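Local coordinates for PAN2-PAN3 deadenylation complex catalytic subunit pan2 (PDB 4CZX), which serves as the catalytic subunit of a deadenylase complex that probably shortens mRNA poly(A) tails, the piece here being its N-terminal WD40 domain, at residues Pro219-Leu231 against Asn238-Arg250. Sequence-based numbering, arbitrary orientation.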
# COMPACT_ATOMS: atom_id res chain seq x y z
N PRO A 219 -35.48 -18.71 -20.35
CA PRO A 219 -34.28 -19.19 -19.67
C PRO A 219 -33.71 -20.40 -20.40
O PRO A 219 -34.48 -21.11 -21.05
CB PRO A 219 -34.79 -19.54 -18.27
CG PRO A 219 -36.03 -18.69 -18.10
CD PRO A 219 -36.65 -18.68 -19.46
N ALA A 220 -32.40 -20.62 -20.32
CA ALA A 220 -31.82 -21.83 -20.91
C ALA A 220 -32.34 -23.02 -20.12
O ALA A 220 -32.17 -23.09 -18.90
CB ALA A 220 -30.28 -21.78 -20.88
N ILE A 221 -32.98 -23.95 -20.82
CA ILE A 221 -33.53 -25.13 -20.18
C ILE A 221 -32.72 -26.37 -20.54
O ILE A 221 -32.39 -26.60 -21.71
CB ILE A 221 -35.01 -25.31 -20.59
CG1 ILE A 221 -35.77 -24.01 -20.30
CG2 ILE A 221 -35.64 -26.50 -19.87
CD1 ILE A 221 -37.18 -23.97 -20.85
N LEU A 222 -32.39 -27.17 -19.53
CA LEU A 222 -31.65 -28.42 -19.75
C LEU A 222 -32.53 -29.57 -20.27
O LEU A 222 -33.73 -29.62 -19.99
CB LEU A 222 -30.97 -28.85 -18.46
CG LEU A 222 -29.80 -27.95 -18.06
CD1 LEU A 222 -29.49 -28.11 -16.58
CD2 LEU A 222 -28.59 -28.29 -18.92
N ASP A 223 -31.93 -30.49 -21.02
CA ASP A 223 -32.65 -31.63 -21.59
C ASP A 223 -32.91 -32.74 -20.58
O ASP A 223 -32.11 -32.95 -19.66
CB ASP A 223 -31.89 -32.19 -22.80
CG ASP A 223 -32.01 -31.32 -24.03
OD1 ASP A 223 -33.05 -30.63 -24.20
OD2 ASP A 223 -31.07 -31.32 -24.85
N PRO A 224 -34.02 -33.49 -20.74
CA PRO A 224 -34.40 -34.58 -19.84
C PRO A 224 -33.66 -35.87 -20.16
O PRO A 224 -34.22 -36.97 -20.07
CB PRO A 224 -35.90 -34.73 -20.11
CG PRO A 224 -36.02 -34.39 -21.55
CD PRO A 224 -35.06 -33.23 -21.76
N TYR A 225 -32.40 -35.73 -20.56
CA TYR A 225 -31.59 -36.89 -20.91
C TYR A 225 -30.13 -36.52 -21.00
O TYR A 225 -29.77 -35.35 -21.12
CB TYR A 225 -32.04 -37.50 -22.25
CG TYR A 225 -32.22 -36.48 -23.35
CD1 TYR A 225 -31.13 -35.91 -24.00
CD2 TYR A 225 -33.50 -36.09 -23.75
CE1 TYR A 225 -31.30 -34.97 -25.01
CE2 TYR A 225 -33.68 -35.15 -24.76
CZ TYR A 225 -32.58 -34.60 -25.39
OH TYR A 225 -32.75 -33.67 -26.39
N VAL A 226 -29.30 -37.56 -20.94
CA VAL A 226 -27.89 -37.45 -21.28
C VAL A 226 -27.70 -38.02 -22.68
O VAL A 226 -28.21 -39.11 -22.99
CB VAL A 226 -27.01 -38.21 -20.27
CG1 VAL A 226 -25.57 -38.30 -20.76
CG2 VAL A 226 -27.08 -37.54 -18.91
N LYS A 227 -27.00 -37.29 -23.55
CA LYS A 227 -26.70 -37.80 -24.89
C LYS A 227 -25.48 -38.72 -24.84
O LYS A 227 -24.53 -38.44 -24.13
CB LYS A 227 -26.47 -36.66 -25.87
CG LYS A 227 -27.76 -35.99 -26.34
CD LYS A 227 -28.66 -37.02 -27.05
CE LYS A 227 -29.47 -36.39 -28.16
NZ LYS A 227 -28.72 -36.39 -29.45
N VAL A 228 -25.54 -39.82 -25.59
CA VAL A 228 -24.49 -40.84 -25.54
C VAL A 228 -23.96 -41.18 -26.92
O VAL A 228 -24.73 -41.40 -27.86
CB VAL A 228 -25.01 -42.14 -24.87
CG1 VAL A 228 -23.89 -43.20 -24.75
CG2 VAL A 228 -25.62 -41.83 -23.51
N PHE A 229 -22.64 -41.26 -27.04
CA PHE A 229 -21.99 -41.59 -28.30
C PHE A 229 -20.99 -42.73 -28.11
O PHE A 229 -20.22 -42.73 -27.15
CB PHE A 229 -21.28 -40.36 -28.88
CG PHE A 229 -20.76 -40.55 -30.28
CD1 PHE A 229 -21.57 -40.26 -31.37
CD2 PHE A 229 -19.47 -41.00 -30.50
CE1 PHE A 229 -21.11 -40.43 -32.66
CE2 PHE A 229 -19.00 -41.18 -31.79
CZ PHE A 229 -19.83 -40.89 -32.88
N ASP A 230 -21.02 -43.70 -29.03
CA ASP A 230 -20.14 -44.87 -29.02
C ASP A 230 -18.82 -44.53 -29.69
O ASP A 230 -18.77 -44.40 -30.91
CB ASP A 230 -20.84 -46.04 -29.73
CG ASP A 230 -19.99 -47.32 -29.77
OD1 ASP A 230 -18.78 -47.31 -29.45
OD2 ASP A 230 -20.58 -48.35 -30.16
N LEU A 231 -17.75 -44.40 -28.91
CA LEU A 231 -16.46 -43.99 -29.44
C LEU A 231 -15.73 -45.13 -30.14
O LEU A 231 -14.91 -44.91 -31.03
CB LEU A 231 -15.56 -43.42 -28.33
CG LEU A 231 -15.40 -41.90 -28.25
CD1 LEU A 231 -14.16 -41.53 -27.45
CD2 LEU A 231 -15.37 -41.26 -29.65
N ASN A 238 -28.47 -44.75 -27.90
CA ASN A 238 -29.71 -44.28 -27.31
C ASN A 238 -29.39 -43.35 -26.14
O ASN A 238 -28.48 -43.63 -25.36
CB ASN A 238 -30.59 -45.44 -26.83
CG ASN A 238 -31.14 -46.28 -27.98
OD1 ASN A 238 -31.58 -45.75 -29.00
ND2 ASN A 238 -31.12 -47.59 -27.80
N PRO A 239 -30.13 -42.25 -26.02
CA PRO A 239 -29.89 -41.36 -24.88
C PRO A 239 -30.29 -42.02 -23.57
O PRO A 239 -31.09 -42.96 -23.57
CB PRO A 239 -30.77 -40.15 -25.20
CG PRO A 239 -31.79 -40.64 -26.15
CD PRO A 239 -31.14 -41.72 -26.95
N VAL A 240 -29.71 -41.56 -22.47
CA VAL A 240 -30.12 -42.00 -21.14
C VAL A 240 -31.20 -41.07 -20.59
O VAL A 240 -30.94 -39.89 -20.32
CB VAL A 240 -28.93 -42.04 -20.16
CG1 VAL A 240 -29.41 -42.42 -18.76
CG2 VAL A 240 -27.88 -43.03 -20.65
N PRO A 241 -32.41 -41.60 -20.41
CA PRO A 241 -33.53 -40.81 -19.88
C PRO A 241 -33.22 -40.28 -18.49
O PRO A 241 -32.75 -41.04 -17.64
CB PRO A 241 -34.69 -41.80 -19.85
CG PRO A 241 -34.30 -42.90 -20.79
CD PRO A 241 -32.81 -43.00 -20.68
N PHE A 242 -33.47 -39.00 -18.27
CA PHE A 242 -33.18 -38.40 -16.98
C PHE A 242 -34.18 -37.27 -16.71
O PHE A 242 -33.88 -36.09 -16.92
CB PHE A 242 -31.74 -37.88 -16.94
CG PHE A 242 -31.26 -37.51 -15.57
CD1 PHE A 242 -30.94 -38.49 -14.65
CD2 PHE A 242 -31.14 -36.19 -15.20
CE1 PHE A 242 -30.48 -38.15 -13.38
CE2 PHE A 242 -30.68 -35.84 -13.94
CZ PHE A 242 -30.35 -36.81 -13.03
N ALA A 243 -35.38 -37.66 -16.27
CA ALA A 243 -36.49 -36.73 -16.03
C ALA A 243 -36.17 -35.54 -15.12
O ALA A 243 -36.72 -34.45 -15.33
CB ALA A 243 -37.69 -37.50 -15.47
N PRO A 244 -35.30 -35.71 -14.11
CA PRO A 244 -34.97 -34.51 -13.32
C PRO A 244 -34.19 -33.42 -14.08
O PRO A 244 -33.89 -32.41 -13.45
CB PRO A 244 -34.12 -35.06 -12.17
CG PRO A 244 -34.56 -36.49 -12.04
CD PRO A 244 -34.82 -36.94 -13.44
N LEU A 245 -33.92 -33.63 -15.37
CA LEU A 245 -33.14 -32.72 -16.23
C LEU A 245 -31.64 -32.83 -15.95
O LEU A 245 -31.18 -32.52 -14.86
CB LEU A 245 -33.57 -31.27 -16.09
CG LEU A 245 -35.07 -31.08 -16.34
CD1 LEU A 245 -35.41 -29.60 -16.35
CD2 LEU A 245 -35.48 -31.77 -17.64
N ALA A 246 -30.89 -33.23 -16.97
CA ALA A 246 -29.48 -33.57 -16.78
C ALA A 246 -28.58 -32.36 -16.95
O ALA A 246 -28.49 -31.80 -18.04
CB ALA A 246 -29.07 -34.66 -17.75
N ALA A 247 -27.90 -31.99 -15.87
CA ALA A 247 -27.05 -30.81 -15.84
C ALA A 247 -25.57 -31.19 -15.95
O ALA A 247 -24.80 -30.50 -16.63
CB ALA A 247 -27.30 -30.02 -14.56
N HIS A 248 -25.18 -32.27 -15.28
CA HIS A 248 -23.79 -32.73 -15.30
C HIS A 248 -23.70 -34.24 -15.39
O HIS A 248 -24.63 -34.96 -15.01
CB HIS A 248 -23.04 -32.24 -14.06
CG HIS A 248 -23.17 -30.76 -13.84
ND1 HIS A 248 -22.42 -29.85 -14.55
CD2 HIS A 248 -23.99 -30.05 -13.05
CE1 HIS A 248 -22.78 -28.63 -14.20
NE2 HIS A 248 -23.73 -28.72 -13.28
N VAL A 249 -22.56 -34.70 -15.91
CA VAL A 249 -22.33 -36.11 -16.09
C VAL A 249 -20.83 -36.42 -16.02
O VAL A 249 -19.99 -35.65 -16.49
CB VAL A 249 -22.91 -36.62 -17.44
CG1 VAL A 249 -22.16 -36.01 -18.62
CG2 VAL A 249 -22.92 -38.14 -17.50
N ARG A 250 -20.52 -37.54 -15.39
CA ARG A 250 -19.17 -38.08 -15.38
C ARG A 250 -19.25 -39.58 -15.61
O ARG A 250 -20.12 -40.24 -15.06
CB ARG A 250 -18.46 -37.81 -14.05
CG ARG A 250 -18.06 -36.36 -13.83
CD ARG A 250 -16.95 -35.94 -14.78
NE ARG A 250 -16.49 -34.57 -14.53
CZ ARG A 250 -16.87 -33.51 -15.24
NH1 ARG A 250 -17.75 -33.63 -16.23
NH2 ARG A 250 -16.37 -32.32 -14.94
O HOH W 1 -28.96 -32.57 -20.80
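Val-226 and Val-240 face each other as a hydrogen-bonded antiparallel pair: Val-226 N gives to Val-240 O at 2.9 Å, and Val-240 N returns a bond lying in the carbonyl plane of Val-226 O. Beta-branched valines suit these extended positions. In Val-226, chi1 of 170° sets CG1 anti to the backbone N and leaves CG2 to meet the small methyl CB of Ala-246 at 3.7 Å, while Val-228 CG2 reaches Val-240 CG2. Val-240 thus supplies both N-H and C=O, whereas Pro-241 sits in the non-hydrogen-bonded pair with Tyr-225, where a proline costs no bond across the hairpin. Past Pro-241 the chain folds into a type I turn from Phe-242 to Leu-245; Phe-242 N bonds to Pro-224 O at 2.8 Å from well above the carbonyl plane. Ala-246 N then meets Asp-223 O almost head-on (C=O...N 163°), and a water joins Tyr-225 O to Ala-246 O. Leu-222 lays CD1 against Ala-247 CB at 3.5 Å and CD2 beside Ala-246 O; cutting this side chain back to alanine is likely to leave a gap over Ala-247 and that carbonyl less shielded. Further out, Asp-223 OD2 accepts a bond from His-191, and Val-261 of strand 258-262 packs on Val-226, Phe-242 and Ala-246. The two outer strands of one propeller blade pair as a hairpin, and the chain then crosses to strand 248-251, the inner strand of the next blade, as in WD40 beta-propellers.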